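Local coordinates for protein aminotransferase, class I (Staphylococcus aureus, PDB 2O1B) that probably transfers amino groups between amino acids such as aspartate and 2-oxo acids, using bound pyridoxal 5'-phosphate as its cofactor, at residues 221-226 and 336-341; 139-144 and 192-197; 82-87 and 282-287. All blocks are in the same frame, centred on the assembly; numbering follows the deposited sequence.

How the contacts relate
Contacts 1 and 2 sit side by side at the cofactor, their centres 9 Å apart, both touching PLP and meeting where W340 packs on P193 and Y338 on N192. Three of their segments are at or beyond the ends of strands 135-140, 182-187 and 216-220 of the seven-stranded sheet; the fourth lies on strand 338-342 of the antiparallel four-stranded sheet. Contact 3 lies about 30 Å from both, between centres, at the interface with the second subunit. Along the chain its segments span all of contact 2 and alternate with those of contact 1. One pair of contacts thus shapes the subunit's own PLP site, while contact 3 borders that of its partner.

Contact 1 of 3, residues 221-226 and 336-341. With PLP (pyridoxal-5'-phosphate), chain B.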
loop_
_atom_site.group_PDB
_atom_site.type_symbol
_atom_site.label_atom_id
_atom_site.label_comp_id
_atom_site.label_asym_id
_atom_site.label_seq_id
_atom_site.Cartn_x
_atom_site.Cartn_y
_atom_site.Cartn_z
ATOM N N PHE A 221 7.198 -15.082 8.045
ATOM C CA PHE A 221 8.434 -15.178 8.829
ATOM C C PHE A 221 8.706 -13.897 9.624
ATOM O O PHE A 221 9.865 -13.549 9.894
ATOM C CB PHE A 221 9.584 -15.434 7.852
ATOM C CG PHE A 221 10.729 -16.249 8.409
ATOM C CD1 PHE A 221 10.571 -17.071 9.513
ATOM C CD2 PHE A 221 11.975 -16.194 7.788
ATOM C CE1 PHE A 221 11.641 -17.824 10.000
ATOM C CE2 PHE A 221 13.052 -16.939 8.266
ATOM C CZ PHE A 221 12.878 -17.758 9.378
ATOM N N ALA A 222 7.630 -13.207 10.002
ATOM C CA ALA A 222 7.702 -11.954 10.782
ATOM C C ALA A 222 8.589 -12.035 12.019
ATOM O O ALA A 222 9.246 -11.041 12.386
ATOM C CB ALA A 222 6.309 -11.513 11.179
ATOM N N TYR A 223 8.606 -13.207 12.663
ATOM C CA TYR A 223 9.400 -13.411 13.879
ATOM C C TYR A 223 10.642 -14.258 13.669
ATOM O O TYR A 223 11.160 -14.847 14.612
ATOM C CB TYR A 223 8.529 -13.952 15.017
ATOM C CG TYR A 223 7.581 -12.897 15.533
ATOM C CD1 TYR A 223 6.217 -12.971 15.267
ATOM C CD2 TYR A 223 8.063 -11.795 16.247
ATOM C CE1 TYR A 223 5.348 -11.986 15.726
ATOM C CE2 TYR A 223 7.205 -10.811 16.711
ATOM C CZ TYR A 223 5.855 -10.911 16.447
ATOM O OH TYR A 223 5.004 -9.929 16.908
ATOM N N GLY A 224 11.114 -14.297 12.427
ATOM C CA GLY A 224 12.326 -15.010 12.062
ATOM C C GLY A 224 13.517 -14.760 12.966
ATOM O O GLY A 224 14.254 -15.703 13.280
ATOM N N ALA A 225 13.680 -13.517 13.417
ATOM C CA ALA A 225 14.830 -13.112 14.257
ATOM C C ALA A 225 14.788 -13.661 15.689
ATOM O O ALA A 225 15.822 -13.744 16.368
ATOM C CB ALA A 225 14.922 -11.593 14.305
ATOM N N PHE A 226 13.583 -14.006 16.146
ATOM C CA PHE A 226 13.320 -14.353 17.538
ATOM C C PHE A 226 13.182 -15.884 17.661
ATOM O O PHE A 226 12.097 -16.445 17.511
ATOM C CB PHE A 226 12.063 -13.593 18.025
ATOM C CG PHE A 226 12.145 -12.076 17.834
ATOM C CD1 PHE A 226 12.563 -11.247 18.873
ATOM C CD2 PHE A 226 11.820 -11.486 16.603
ATOM C CE1 PHE A 226 12.649 -9.859 18.695
ATOM C CE2 PHE A 226 11.910 -10.114 16.416
ATOM C CZ PHE A 226 12.334 -9.293 17.474
ATOM N N GLY A 336 9.287 -15.667 18.896
ATOM C CA GLY A 336 8.366 -14.537 18.884
ATOM C C GLY A 336 8.514 -13.701 20.137
ATOM O O GLY A 336 9.524 -13.785 20.823
ATOM N N ILE A 337 7.502 -12.896 20.440
ATOM C CA ILE A 337 7.598 -11.943 21.538
ATOM C C ILE A 337 6.458 -12.093 22.576
ATOM O O ILE A 337 6.257 -11.206 23.398
ATOM C CB ILE A 337 7.668 -10.480 20.998
ATOM C CG1 ILE A 337 6.389 -10.111 20.234
ATOM C CG2 ILE A 337 8.934 -10.276 20.111
ATOM C CD1 ILE A 337 6.279 -8.646 19.903
ATOM N N TYR A 338 5.735 -13.217 22.536
ATOM C CA TYR A 338 4.556 -13.414 23.394
ATOM C C TYR A 338 4.620 -14.658 24.286
ATOM O O TYR A 338 5.414 -15.577 24.040
ATOM C CB TYR A 338 3.271 -13.490 22.556
ATOM C CG TYR A 338 3.192 -12.537 21.387
ATOM C CD1 TYR A 338 2.712 -11.236 21.549
ATOM C CD2 TYR A 338 3.570 -12.945 20.107
ATOM C CE1 TYR A 338 2.626 -10.356 20.468
ATOM C CE2 TYR A 338 3.488 -12.074 19.023
ATOM C CZ TYR A 338 3.010 -10.783 19.210
ATOM O OH TYR A 338 2.925 -9.918 18.136
ATOM N N VAL A 339 3.774 -14.685 25.320
ATOM C CA VAL A 339 3.426 -15.949 25.984
ATOM C C VAL A 339 1.920 -16.235 25.809
ATOM O O VAL A 339 1.095 -15.332 25.910
ATOM C CB VAL A 339 3.899 -16.000 27.467
ATOM C CG1 VAL A 339 3.581 -17.359 28.119
ATOM C CG2 VAL A 339 5.404 -15.742 27.558
ATOM N N TRP A 340 1.602 -17.488 25.496
ATOM C CA TRP A 340 0.239 -17.969 25.215
ATOM C C TRP A 340 -0.232 -18.594 26.522
ATOM O O TRP A 340 0.260 -19.653 26.921
ATOM C CB TRP A 340 0.330 -18.991 24.066
ATOM C CG TRP A 340 -0.918 -19.576 23.434
ATOM C CD1 TRP A 340 -1.171 -20.903 23.234
ATOM C CD2 TRP A 340 -2.021 -18.870 22.846
ATOM N NE1 TRP A 340 -2.365 -21.077 22.578
ATOM C CE2 TRP A 340 -2.907 -19.844 22.319
ATOM C CE3 TRP A 340 -2.343 -17.513 22.699
ATOM C CZ2 TRP A 340 -4.109 -19.503 21.695
ATOM C CZ3 TRP A 340 -3.547 -17.170 22.070
ATOM C CH2 TRP A 340 -4.414 -18.159 21.579
ATOM N N LEU A 341 -1.159 -17.901 27.201
ATOM C CA LEU A 341 -1.605 -18.229 28.563
ATOM C C LEU A 341 -3.010 -18.814 28.542
ATOM O O LEU A 341 -3.892 -18.270 27.887
ATOM C CB LEU A 341 -1.645 -16.943 29.406
ATOM C CG LEU A 341 -1.482 -16.821 30.932
ATOM C CD1 LEU A 341 -2.565 -15.902 31.475
ATOM C CD2 LEU A 341 -1.469 -18.131 31.714
HETATM N N1 PLP B . 2.590 -11.491 10.368
HETATM C C2 PLP B . 2.783 -11.717 11.718
HETATM C C2A PLP B . 2.756 -13.127 12.240
HETATM C C3 PLP B . 3.032 -10.624 12.552
HETATM O O3 PLP B . 3.232 -10.796 13.892
HETATM C C4 PLP B . 3.074 -9.328 12.022
HETATM C C4A PLP B . 3.859 -8.297 12.777
HETATM C C5 PLP B . 2.860 -9.115 10.657
HETATM C C6 PLP B . 2.614 -10.212 9.832
HETATM C C5A PLP B . 2.871 -7.715 10.058
HETATM O O4P PLP B . 4.175 -7.174 9.955
HETATM P P PLP B . 4.432 -5.775 9.189
HETATM O O1P PLP B . 4.747 -4.697 10.212
HETATM O O2P PLP B . 3.178 -5.447 8.424
HETATM O O3P PLP B . 5.609 -5.979 8.277
#
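Y223 and F226 pack against G336, I337 and Y338 in a buried aromatic contact that joins the large PLP-binding sheet to the small antiparallel sheet, as in fold-type I aminotransferases. The loop after strand 216-220 makes two successive type I turns, F221 to G224 and Y223 to F226, and these bring both rings to the entry of strand 338-342. Y223 crosses Y338 nearly at a right angle, ring planes 83° apart, and its CZ lies 3.7 Å from Y338 CE2. The two hydroxyls meet at the edge of the Y223 ring; the modelled separation between Y223 OH and Y338 OH, 2.4 Å, is very short, so the exact length is doubtful. Y223 OH is also hydrogen-bonded to K253 NZ, and Y223 CE1 comes within 3.0 Å of PLP O3, while A222 CB packs on the cofactor at C2 and C3.

I337 packs on both rings of the loop, with its backbone N over one face of Y223. Its CG1, set between the backbone N and carbonyl carbon (chi1 63°), reaches Y223 CE2, and the same rotation sends CG2 over one face of F226, 4.1 Å from the ring centroid. G336, whose CA is 3.8 Å from Y223 CG, ties the backbones together: its N donates to F226 O at 3.2 Å, with 154° at the hydrogen.

Contact 2 of 3, residues 139-144 and 192-197. With PLP (pyridoxal-5'-phosphate), chain B.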
loop_
_atom_site.group_PDB
_atom_site.type_symbol
_atom_site.label_atom_id
_atom_site.label_comp_id
_atom_site.label_asym_id
_atom_site.label_seq_id
_atom_site.Cartn_x
_atom_site.Cartn_y
_atom_site.Cartn_z
ATOM N N PRO A 139 -3.854 -21.125 9.706
ATOM C CA PRO A 139 -3.514 -21.691 11.018
ATOM C C PRO A 139 -4.498 -21.272 12.105
ATOM O O PRO A 139 -4.819 -20.083 12.244
ATOM C CB PRO A 139 -2.130 -21.093 11.319
ATOM C CG PRO A 139 -1.585 -20.707 10.021
ATOM C CD PRO A 139 -2.755 -20.308 9.165
ATOM N N ASP A 140 -4.987 -22.264 12.847
ATOM C CA ASP A 140 -5.864 -22.051 13.998
ATOM C C ASP A 140 -5.249 -22.772 15.199
ATOM O O ASP A 140 -5.275 -24.000 15.242
ATOM C CB ASP A 140 -7.251 -22.612 13.688
ATOM C CG ASP A 140 -8.262 -22.357 14.800
ATOM O OD1 ASP A 140 -7.880 -21.817 15.873
ATOM O OD2 ASP A 140 -9.446 -22.701 14.588
ATOM N N PRO A 141 -4.691 -22.019 16.177
ATOM C CA PRO A 141 -4.682 -20.570 16.299
ATOM C C PRO A 141 -3.579 -19.972 15.465
ATOM O O PRO A 141 -2.472 -20.492 15.443
ATOM C CB PRO A 141 -4.380 -20.331 17.788
ATOM C CG PRO A 141 -4.258 -21.697 18.420
ATOM C CD PRO A 141 -3.984 -22.638 17.308
ATOM N N GLY A 142 -3.883 -18.880 14.784
ATOM C CA GLY A 142 -2.923 -18.273 13.890
ATOM C C GLY A 142 -3.208 -16.802 13.717
ATOM O O GLY A 142 -4.105 -16.256 14.350
ATOM N N TYR A 143 -2.456 -16.171 12.824
ATOM C CA TYR A 143 -2.493 -14.726 12.696
ATOM C C TYR A 143 -3.805 -14.221 12.102
ATOM O O TYR A 143 -4.431 -14.885 11.257
ATOM C CB TYR A 143 -1.288 -14.247 11.908
ATOM C CG TYR A 143 -1.008 -12.770 11.983
ATOM C CD1 TYR A 143 -0.749 -12.144 13.207
ATOM C CD2 TYR A 143 -0.928 -12.008 10.819
ATOM C CE1 TYR A 143 -0.469 -10.787 13.272
ATOM C CE2 TYR A 143 -0.654 -10.667 10.870
ATOM C CZ TYR A 143 -0.407 -10.062 12.099
ATOM O OH TYR A 143 -0.122 -8.718 12.139
ATOM N N THR A 144 -4.203 -13.045 12.581
ATOM C CA THR A 144 -5.536 -12.477 12.371
ATOM C C THR A 144 -5.784 -11.948 10.953
ATOM O O THR A 144 -6.909 -11.976 10.462
ATOM C CB THR A 144 -5.773 -11.303 13.350
ATOM O OG1 THR A 144 -4.630 -10.432 13.328
ATOM C CG2 THR A 144 -5.975 -11.825 14.761
ATOM N N ASN A 192 2.253 -16.641 15.559
ATOM C CA ASN A 192 1.530 -15.637 16.306
ATOM C C ASN A 192 0.084 -16.127 16.311
ATOM O O ASN A 192 -0.566 -16.100 15.265
ATOM C CB ASN A 192 1.675 -14.283 15.609
ATOM C CG ASN A 192 1.066 -13.121 16.409
ATOM O OD1 ASN A 192 0.322 -13.320 17.368
ATOM N ND2 ASN A 192 1.391 -11.889 15.997
ATOM N N PRO A 193 -0.467 -16.479 17.490
ATOM C CA PRO A 193 -0.081 -16.100 18.854
ATOM C C PRO A 193 0.676 -17.097 19.758
ATOM O O PRO A 193 1.055 -16.716 20.883
ATOM C CB PRO A 193 -1.441 -15.862 19.480
ATOM C CG PRO A 193 -2.293 -17.044 18.860
ATOM C CD PRO A 193 -1.691 -17.310 17.498
ATOM N N THR A 194 0.881 -18.337 19.299
ATOM C CA THR A 194 1.292 -19.436 20.195
ATOM C C THR A 194 2.799 -19.496 20.482
ATOM O O THR A 194 3.215 -20.155 21.433
ATOM C CB THR A 194 0.845 -20.813 19.671
ATOM O OG1 THR A 194 1.662 -21.175 18.552
ATOM C CG2 THR A 194 -0.633 -20.813 19.268
ATOM N N GLY A 195 3.606 -18.823 19.662
ATOM C CA GLY A 195 5.072 -18.795 19.838
ATOM C C GLY A 195 5.793 -20.075 19.412
ATOM O O GLY A 195 6.994 -20.246 19.681
ATOM N N SER A 196 5.041 -20.960 18.750
ATOM C CA SER A 196 5.519 -22.254 18.292
ATOM C C SER A 196 6.540 -22.051 17.186
ATOM O O SER A 196 6.415 -21.121 16.394
ATOM C CB SER A 196 4.349 -23.061 17.731
ATOM O OG SER A 196 3.268 -23.140 18.659
ATOM N N THR A 197 7.539 -22.930 17.132
ATOM C CA THR A 197 8.593 -22.866 16.119
ATOM C C THR A 197 8.562 -24.104 15.213
ATOM O O THR A 197 7.964 -25.125 15.573
ATOM C CB THR A 197 9.991 -22.737 16.759
ATOM O OG1 THR A 197 10.173 -23.756 17.749
ATOM C CG2 THR A 197 10.170 -21.341 17.400
HETATM N N1 PLP B . 2.590 -11.491 10.368
HETATM C C2 PLP B . 2.783 -11.717 11.718
HETATM C C2A PLP B . 2.756 -13.127 12.240
HETATM C C3 PLP B . 3.032 -10.624 12.552
HETATM O O3 PLP B . 3.232 -10.796 13.892
HETATM C C4 PLP B . 3.074 -9.328 12.022
HETATM C C4A PLP B . 3.859 -8.297 12.777
HETATM C C5 PLP B . 2.860 -9.115 10.657
HETATM C C6 PLP B . 2.614 -10.212 9.832
HETATM C C5A PLP B . 2.871 -7.715 10.058
HETATM O O4P PLP B . 4.175 -7.174 9.955
HETATM P P PLP B . 4.432 -5.775 9.189
HETATM O O1P PLP B . 4.747 -4.697 10.212
HETATM O O2P PLP B . 3.178 -5.447 8.424
HETATM O O3P PLP B . 5.609 -5.979 8.277
#
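Y143 overlaps the carboxamide of N192 obliquely, its CD1 and CE1 both close to N192 ND2 (CE1 to ND2 3.5 Å), and lays one ring face over PLP. The phenol and amide planes are 44° apart. PLP C2 sits above the centre of the Y143 ring, and the hydroxyl end extends along the pyridine, with Y143 OH 3.3 Å from PLP C4. On the opposite face, toward the rim, lies T144 OG1.

N192 stretches out with CG anti to its backbone N (chi1 -174°), which carries the amide to the 3-oxygen of the cofactor. ND2 donates to PLP O3 over 3.0 Å in a fairly straight bond, 158° at the hydrogen. The other end of the amide is taken as well: N192 OD1 accepts from R379 NH1, so the group is held at both ends and its flip is fixed. A donor this close to O3 would probably stabilise negative charge there.

Farther from PLP, the contact becomes apolar. A cis peptide precedes both P141 and P193, and the two rings meet with P141 CB 4.0 Å from P193 CG. T194 adds its methyl, CG2 lying 3.8 Å from P141 CG, while its hydroxyl turns the other way to hydrogen-bond S196 OG and N191 OD1. W340 packs against P141, P193 and T194 together. An aromatic ring over the pyridine face and an asparagine amide at O3 are hallmarks of the PLP site in class I aminotransferases of fold type I.

Contact 3 of 3, residues 82-87 and 282-287; sequences GAFHGK and TNAGMF
With chi1 at -77°, CG of F84 stands anti to its own carbonyl carbon, and a chi2 of 22° turns the ring so that one face comes down on A284. The touching atom is A284 CA, 4.0 Å from the ring centroid in a CH-pi contact, with A284 CB farther off near F84 CE1. N283 O lies over the same face, 3.8 Å from F84 CE2, and is also hydrogen-bonded to K119 NZ of the second subunit. While the ring lies on A284, the backbone of F84 meets G285: F84 O takes a CA-H...O contact from G285 CA at 3.3 Å, 154° at the hydrogen. G285, with no side chain, lets the two backbones come this close, its CA 3.8 Å from F84 CA.

The type I turn from A83 to G86 leads into helix 88-102, and the partner segment links helices 269-282 and 288-300 at the subunit interface of this fold-type I dimer. A284 packs on R261 of the second subunit, close to the PLP bound there, and Y81, just before G82, has its counterpart in the second subunit hydrogen-bonded to the PLP of this subunit.

Waters also bridge the two backbones. Water 1 accepts from G82 N at 2.8 Å and donates to A284 O at 2.7 Å. Water 2 donates to G82 O and again to A284 O, giving this carbonyl two solvent partners. Water 4 accepts from the backbone N of M286, which is a selenomethionine, at 2.8 Å, and lies equally close to A83 O.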
loop_
_atom_site.group_PDB
_atom_site.type_symbol
_atom_site.label_atom_id
_atom_site.label_comp_id
_atom_site.label_asym_id
_atom_site.label_seq_id
_atom_site.Cartn_x
_atom_site.Cartn_y
_atom_site.Cartn_z
ATOM N N GLY A 82 10.473 6.256 -8.732
ATOM C CA GLY A 82 11.566 5.392 -9.186
ATOM C C GLY A 82 11.018 4.108 -9.790
ATOM O O GLY A 82 9.822 4.017 -10.089
ATOM N N ALA A 83 11.893 3.124 -9.983
ATOM C CA ALA A 83 11.489 1.834 -10.513
ATOM C C ALA A 83 10.499 1.190 -9.557
ATOM O O ALA A 83 10.766 1.083 -8.360
ATOM C CB ALA A 83 12.712 0.931 -10.722
ATOM N N PHE A 84 9.354 0.779 -10.094
ATOM C CA PHE A 84 8.288 0.140 -9.314
ATOM C C PHE A 84 8.798 -0.946 -8.380
ATOM O O PHE A 84 8.434 -0.971 -7.195
ATOM C CB PHE A 84 7.227 -0.468 -10.242
ATOM C CG PHE A 84 6.284 0.539 -10.855
ATOM C CD1 PHE A 84 6.626 1.882 -10.963
ATOM C CD2 PHE A 84 5.058 0.123 -11.361
ATOM C CE1 PHE A 84 5.748 2.800 -11.542
ATOM C CE2 PHE A 84 4.173 1.031 -11.948
ATOM C CZ PHE A 84 4.521 2.371 -12.043
ATOM N N HIS A 85 9.638 -1.837 -8.910
ATOM C CA HIS A 85 10.060 -3.025 -8.172
ATOM C C HIS A 85 11.288 -2.844 -7.290
ATOM O O HIS A 85 11.794 -3.821 -6.747
ATOM C CB HIS A 85 10.262 -4.204 -9.124
ATOM C CG HIS A 85 9.014 -4.603 -9.831
ATOM N ND1 HIS A 85 8.977 -4.883 -11.179
ATOM C CD2 HIS A 85 7.739 -4.715 -9.386
ATOM C CE1 HIS A 85 7.738 -5.180 -11.530
ATOM N NE2 HIS A 85 6.969 -5.086 -10.460
ATOM N N GLY A 86 11.760 -1.608 -7.143
ATOM C CA GLY A 86 12.788 -1.317 -6.149
ATOM C C GLY A 86 14.175 -1.145 -6.713
ATOM O O GLY A 86 14.450 -1.535 -7.849
ATOM N N LYS A 87 15.048 -0.544 -5.911
ATOM C CA LYS A 87 16.446 -0.355 -6.285
ATOM C C LYS A 87 17.171 -1.693 -6.400
ATOM O O LYS A 87 16.882 -2.636 -5.662
ATOM C CB LYS A 87 17.162 0.500 -5.241
ATOM C CG LYS A 87 16.703 1.945 -5.180
ATOM C CD LYS A 87 17.540 2.720 -4.197
ATOM C CE LYS A 87 17.071 4.136 -4.131
ATOM N NZ LYS A 87 17.986 4.932 -3.309
ATOM N N THR A 282 -1.208 -1.456 -8.130
ATOM C CA THR A 282 -1.739 -0.897 -6.882
ATOM C C THR A 282 -0.751 0.091 -6.268
ATOM O O THR A 282 -1.061 0.776 -5.295
ATOM C CB THR A 282 -2.100 -2.007 -5.883
ATOM O OG1 THR A 282 -0.963 -2.842 -5.671
ATOM C CG2 THR A 282 -3.245 -2.879 -6.444
ATOM N N ASN A 283 0.427 0.183 -6.866
ATOM C CA ASN A 283 1.492 1.032 -6.336
ATOM C C ASN A 283 2.406 1.559 -7.429
ATOM O O ASN A 283 2.320 1.120 -8.576
ATOM C CB ASN A 283 2.298 0.281 -5.265
ATOM C CG ASN A 283 1.793 0.548 -3.874
ATOM O OD1 ASN A 283 1.865 1.686 -3.379
ATOM N ND2 ASN A 283 1.287 -0.492 -3.218
ATOM N N ALA A 284 3.275 2.498 -7.054
ATOM C CA ALA A 284 4.185 3.157 -7.980
ATOM C C ALA A 284 5.614 3.153 -7.438
ATOM O O ALA A 284 6.378 4.094 -7.668
ATOM C CB ALA A 284 3.717 4.595 -8.242
ATOM N N GLY A 285 5.973 2.089 -6.722
ATOM C CA GLY A 285 7.321 1.966 -6.176
ATOM C C GLY A 285 7.410 2.402 -4.725
ATOM O O GLY A 285 6.528 3.110 -4.224
HETATM N N MSE A 286 8.478 1.971 -4.051
HETATM C CA MSE A 286 8.729 2.349 -2.669
HETATM C C MSE A 286 9.605 3.602 -2.584
HETATM O O MSE A 286 10.566 3.757 -3.340
HETATM C CB MSE A 286 9.387 1.197 -1.898
HETATM C CG MSE A 286 9.761 1.551 -0.469
HETATM SE SE MSE A 286 10.398 0.031 0.569
HETATM C CE MSE A 286 8.702 -0.939 0.619
ATOM N N PHE A 287 9.268 4.473 -1.635
ATOM C CA PHE A 287 10.069 5.647 -1.300
ATOM C C PHE A 287 11.553 5.294 -1.314
ATOM O O PHE A 287 11.981 4.393 -0.603
ATOM C CB PHE A 287 9.628 6.155 0.079
ATOM C CG PHE A 287 10.202 7.499 0.478
ATOM C CD1 PHE A 287 10.637 8.426 -0.473
ATOM C CD2 PHE A 287 10.252 7.855 1.833
ATOM C CE1 PHE A 287 11.149 9.675 -0.082
ATOM C CE2 PHE A 287 10.761 9.105 2.231
ATOM C CZ PHE A 287 11.203 10.014 1.271
HETATM O O HOH W 1 8.606 5.296 -6.858
HETATM O O HOH W 2 7.306 5.191 -10.064
HETATM O O HOH W 3 10.865 3.727 -6.115
HETATM O O HOH W 4 10.287 0.655 -5.653
#